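Local coordinates for protein endo-b-1,4-glucanase (Nasutitermes takasagoensis, PDB 1KS8) that probably hydrolyses internal beta-1,4-glucosidic linkages in cellulose and related beta-glucans, as a family 9 endoglucanase of a termite, at residues M65-T68 and A69-A73; L177-H180 and A181-F185. One frame throughout, in Å; residues are numbered along the deposited sequence.

Contact 1 (M65-T68 and A69-A73)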
loop_
_atom_site.group_PDB
_atom_site.type_symbol
_atom_site.label_atom_id
_atom_site.label_comp_id
_atom_site.label_asym_id
_atom_site.label_seq_id
_atom_site.Cartn_x
_atom_site.Cartn_y
_atom_site.Cartn_z
ATOM N N MET A 65 -1.213 5.428 2.742
ATOM C CA MET A 65 -0.332 4.785 3.717
ATOM C C MET A 65 -1.102 3.723 4.494
ATOM O O MET A 65 -0.580 2.644 4.762
ATOM C CB MET A 65 0.258 5.797 4.705
ATOM C CG MET A 65 1.546 5.285 5.351
ATOM S SD MET A 65 2.071 6.162 6.838
ATOM C CE MET A 65 2.147 7.859 6.233
ATOM N N ALA A 66 -2.344 4.033 4.857
ATOM C CA ALA A 66 -3.174 3.088 5.595
ATOM C C ALA A 66 -3.500 1.890 4.707
ATOM O O ALA A 66 -3.432 0.743 5.151
ATOM C CB ALA A 66 -4.457 3.771 6.063
ATOM N N TYR A 67 -3.854 2.165 3.455
ATOM C CA TYR A 67 -4.163 1.110 2.497
ATOM C C TYR A 67 -2.964 0.168 2.384
ATOM O O TYR A 67 -3.107 -1.056 2.398
ATOM C CB TYR A 67 -4.462 1.716 1.123
ATOM C CG TYR A 67 -4.350 0.720 -0.010
ATOM C CD1 TYR A 67 -5.387 -0.172 -0.292
ATOM C CD2 TYR A 67 -3.180 0.627 -0.759
ATOM C CE1 TYR A 67 -5.254 -1.137 -1.292
ATOM C CE2 TYR A 67 -3.037 -0.330 -1.756
ATOM C CZ TYR A 67 -4.074 -1.208 -2.016
ATOM O OH TYR A 67 -3.917 -2.170 -2.988
ATOM N N THR A 68 -1.776 0.752 2.270
ATOM C CA THR A 68 -0.555 -0.031 2.154
ATOM C C THR A 68 -0.415 -0.956 3.354
ATOM O O THR A 68 -0.146 -2.151 3.207
ATOM C CB THR A 68 0.681 0.889 2.079
ATOM O OG1 THR A 68 0.649 1.634 0.855
ATOM C CG2 THR A 68 1.965 0.069 2.138
ATOM N N ALA A 69 -0.603 -0.396 4.544
ATOM C CA ALA A 69 -0.496 -1.169 5.773
ATOM C C ALA A 69 -1.498 -2.317 5.825
ATOM O O ALA A 69 -1.153 -3.427 6.217
ATOM C CB ALA A 69 -0.679 -0.255 6.979
ATOM N N THR A 70 -2.739 -2.054 5.431
ATOM C CA THR A 70 -3.763 -3.094 5.453
ATOM C C THR A 70 -3.410 -4.250 4.527
ATOM O O THR A 70 -3.493 -5.408 4.919
ATOM C CB THR A 70 -5.144 -2.541 5.039
ATOM O OG1 THR A 70 -5.450 -1.397 5.840
ATOM C CG2 THR A 70 -6.232 -3.597 5.249
ATOM N N VAL A 71 -3.017 -3.935 3.299
ATOM C CA VAL A 71 -2.678 -4.972 2.334
ATOM C C VAL A 71 -1.428 -5.756 2.740
ATOM O O VAL A 71 -1.370 -6.976 2.560
ATOM C CB VAL A 71 -2.525 -4.362 0.922
ATOM C CG1 VAL A 71 -2.043 -5.415 -0.066
ATOM C CG2 VAL A 71 -3.875 -3.804 0.469
ATOM N N LEU A 72 -0.433 -5.074 3.300
ATOM C CA LEU A 72 0.764 -5.781 3.738
ATOM C C LEU A 72 0.401 -6.726 4.885
ATOM O O LEU A 72 0.835 -7.875 4.905
ATOM C CB LEU A 72 1.850 -4.797 4.193
ATOM C CG LEU A 72 2.550 -3.982 3.099
ATOM C CD1 LEU A 72 3.634 -3.137 3.747
ATOM C CD2 LEU A 72 3.157 -4.906 2.038
ATOM N N ALA A 73 -0.402 -6.247 5.832
ATOM C CA ALA A 73 -0.809 -7.079 6.964
ATOM C C ALA A 73 -1.654 -8.256 6.474
ATOM O O ALA A 73 -1.518 -9.377 6.956
ATOM C CB ALA A 73 -1.600 -6.244 7.972
#
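Y67 lays one face of its ring against V71, one helical turn further on. From CB the Y67 side chain runs with CG anti to the backbone N (chi1 161°). This swings the ring to the side where V71 projects. Y67 CD1 lies 4.0 Å from V71 CG2, and Y67 CE1 comes to 3.5 Å from V71 CG2. Y67 CZ also borders that methyl, and Y67 OH is 3.8 Å from V71 CG2. The methyl thus sits over the face, a CH-pi contact, 28° off the ring normal. V71 CG2 also touches Y67 O, the carbonyl that accepts V71 N at 3.0 Å in a nearly straight bond. A second pair, T68 and L72, lies side by side and points the same way, with T68 CG2 4.0 Å from L72 CD1. A66 O takes the backbone N of T70 at 2.9 Å. T70 OG1 lies close to the same oxygen and is hydrogen-bonded to E154 on helix 149-165. The T68 hydroxyl turns back to P64 O. L251, W253 and K256 also touch the Y67 side chain, which is about 6 Å from that of E214. E214 is a calcium ligand in another structure of this protein, though none is bound to this chain in the model. These i to i+4 pairs belong to the buried helix 62-78, part of the (alpha/alpha)6 barrel of family 9 glycosyl hydrolases.

Contact 2 (L177-H180 and A181-F185)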
loop_
_atom_site.group_PDB
_atom_site.type_symbol
_atom_site.label_atom_id
_atom_site.label_comp_id
_atom_site.label_asym_id
_atom_site.label_seq_id
_atom_site.Cartn_x
_atom_site.Cartn_y
_atom_site.Cartn_z
ATOM N N LEU A 177 -3.415 -1.815 19.345
ATOM C CA LEU A 177 -3.825 -1.629 17.957
ATOM C C LEU A 177 -5.342 -1.738 17.830
ATOM O O LEU A 177 -5.987 -0.914 17.182
ATOM C CB LEU A 177 -3.175 -2.692 17.072
ATOM C CG LEU A 177 -1.669 -2.590 16.816
ATOM C CD1 LEU A 177 -1.173 -3.882 16.188
ATOM C CD2 LEU A 177 -1.380 -1.403 15.907
ATOM N N LEU A 178 -5.908 -2.766 18.455
ATOM C CA LEU A 178 -7.345 -2.996 18.393
ATOM C C LEU A 178 -8.156 -1.875 19.034
ATOM O O LEU A 178 -9.216 -1.509 18.529
ATOM C CB LEU A 178 -7.690 -4.335 19.050
ATOM C CG LEU A 178 -9.117 -4.844 18.827
ATOM C CD1 LEU A 178 -9.391 -4.992 17.337
ATOM C CD2 LEU A 178 -9.290 -6.179 19.534
ATOM N N THR A 179 -7.668 -1.331 20.146
ATOM C CA THR A 179 -8.376 -0.244 20.816
ATOM C C THR A 179 -8.512 0.935 19.856
ATOM O O THR A 179 -9.594 1.496 19.687
ATOM C CB THR A 179 -7.631 0.216 22.087
ATOM O OG1 THR A 179 -7.663 -0.834 23.061
ATOM C CG2 THR A 179 -8.282 1.463 22.674
ATOM N N HIS A 180 -7.404 1.297 19.219
ATOM C CA HIS A 180 -7.399 2.400 18.269
ATOM C C HIS A 180 -8.270 2.090 17.059
ATOM O O HIS A 180 -8.965 2.967 16.549
ATOM C CB HIS A 180 -5.967 2.698 17.825
ATOM C CG HIS A 180 -5.161 3.427 18.853
ATOM N ND1 HIS A 180 -5.272 4.786 19.054
ATOM C CD2 HIS A 180 -4.261 2.985 19.763
ATOM C CE1 HIS A 180 -4.476 5.149 20.044
ATOM N NE2 HIS A 180 -3.852 4.075 20.492
ATOM N N ALA A 181 -8.238 0.840 16.607
ATOM C CA ALA A 181 -9.036 0.428 15.455
ATOM C C ALA A 181 -10.527 0.607 15.729
ATOM O O ALA A 181 -11.257 1.128 14.890
ATOM C CB ALA A 181 -8.739 -1.025 15.104
ATOM N N ARG A 182 -10.977 0.175 16.903
ATOM C CA ARG A 182 -12.389 0.299 17.259
ATOM C C ARG A 182 -12.843 1.753 17.310
ATOM O O ARG A 182 -13.923 2.095 16.825
ATOM C CB ARG A 182 -12.659 -0.353 18.617
ATOM C CG ARG A 182 -12.414 -1.850 18.661
ATOM C CD ARG A 182 -12.918 -2.434 19.973
ATOM N NE ARG A 182 -12.703 -3.875 20.056
ATOM C CZ ARG A 182 -13.203 -4.649 21.016
ATOM N NH1 ARG A 182 -13.950 -4.120 21.975
ATOM N NH2 ARG A 182 -12.957 -5.952 21.015
ATOM N N GLN A 183 -12.019 2.604 17.909
ATOM C CA GLN A 183 -12.341 4.018 18.033
ATOM C C GLN A 183 -12.374 4.713 16.678
ATOM O O GLN A 183 -13.260 5.525 16.419
ATOM C CB GLN A 183 -11.333 4.704 18.956
ATOM C CG GLN A 183 -11.254 4.057 20.331
ATOM C CD GLN A 183 -10.199 4.684 21.212
ATOM O OE1 GLN A 183 -9.139 5.090 20.736
ATOM N NE2 GLN A 183 -10.474 4.747 22.511
ATOM N N LEU A 184 -11.416 4.396 15.811
ATOM C CA LEU A 184 -11.391 5.016 14.492
ATOM C C LEU A 184 -12.572 4.577 13.638
ATOM O O LEU A 184 -13.082 5.362 12.838
ATOM C CB LEU A 184 -10.065 4.717 13.784
ATOM C CG LEU A 184 -8.925 5.619 14.272
ATOM C CD1 LEU A 184 -7.590 5.088 13.780
ATOM C CD2 LEU A 184 -9.161 7.044 13.787
ATOM N N PHE A 185 -13.020 3.335 13.805
ATOM C CA PHE A 185 -14.172 2.877 13.040
ATOM C C PHE A 185 -15.409 3.644 13.492
ATOM O O PHE A 185 -16.213 4.073 12.670
ATOM C CB PHE A 185 -14.433 1.385 13.229
ATOM C CG PHE A 185 -15.680 0.915 12.534
ATOM C CD1 PHE A 185 -15.734 0.851 11.144
ATOM C CD2 PHE A 185 -16.825 0.612 13.263
ATOM C CE1 PHE A 185 -16.912 0.496 10.488
ATOM C CE2 PHE A 185 -18.008 0.256 12.617
ATOM C CZ PHE A 185 -18.052 0.200 11.227
#
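L178 and R182 pack one turn apart on helix 171-190, one of the helices of the (alpha/alpha)6 fold. The R182 chain is extended from CG to NE and passes L178 at a slant. L178 CG approaches R182 NE at 3.9 Å, and L178 CD2 lies 4.0 Å from R182 NH2. The contact is between a leucine branch and the polar end of the arginine. It buries NE, which has no partner in the model. Nearer the backbone, R182 CG rests on L178 O at 3.2 Å, the oxygen that accepts R182 N.

The next pair, T179 and Q183, runs side by side in one direction. T179 CG2 meets the amide end of Q183 at CD and NE2. With CG beside its backbone N (chi1 -56°), Q183 brings CG to 3.1 Å from T179 O, and beyond CG the chain is extended alongside T179. The bond from Q183 N to T179 O, at 3.2 Å, is the longest of the four backbone bonds that join 177-180 to 181-185.

Further out, neighbouring parts of the chain flank these side chains. T226 on helix 212-226 touches both L178 and R182, and Y231 on helix 229-241 also meets R182. On the buried side, L159 of helix 149-165 packs on L177, A181 and L184. The T179 hydroxyl is hydrogen-bonded back to N175 O. H107 touches Q183 and L184, and its ring meets that of H180 with the planes at about 70°. H180 ND1 is hydrogen-bonded to H107 ND1, while Q183 OE1 stands 4.2 Å from H180 ND1.

How the contacts relate
Contact 1 comes first along the chain, within helix 62-78. Contact 2 follows, within helix 171-190. Each joins adjoining segments of one helix, so neither closes a long loop. They stand in series, and they neither nest nor cross. Their centres lie 15 Å apart and their nearest atoms about 8 Å, so they do not touch. Helix 149-165 joins them indirectly: residues 65-73 and residues 177-185 both pack on it. Contact 1 also faces helices 89-106 and 415-430 near the centre of the chain. Contact 2 sits further out, against helices 212-226 and 229-241.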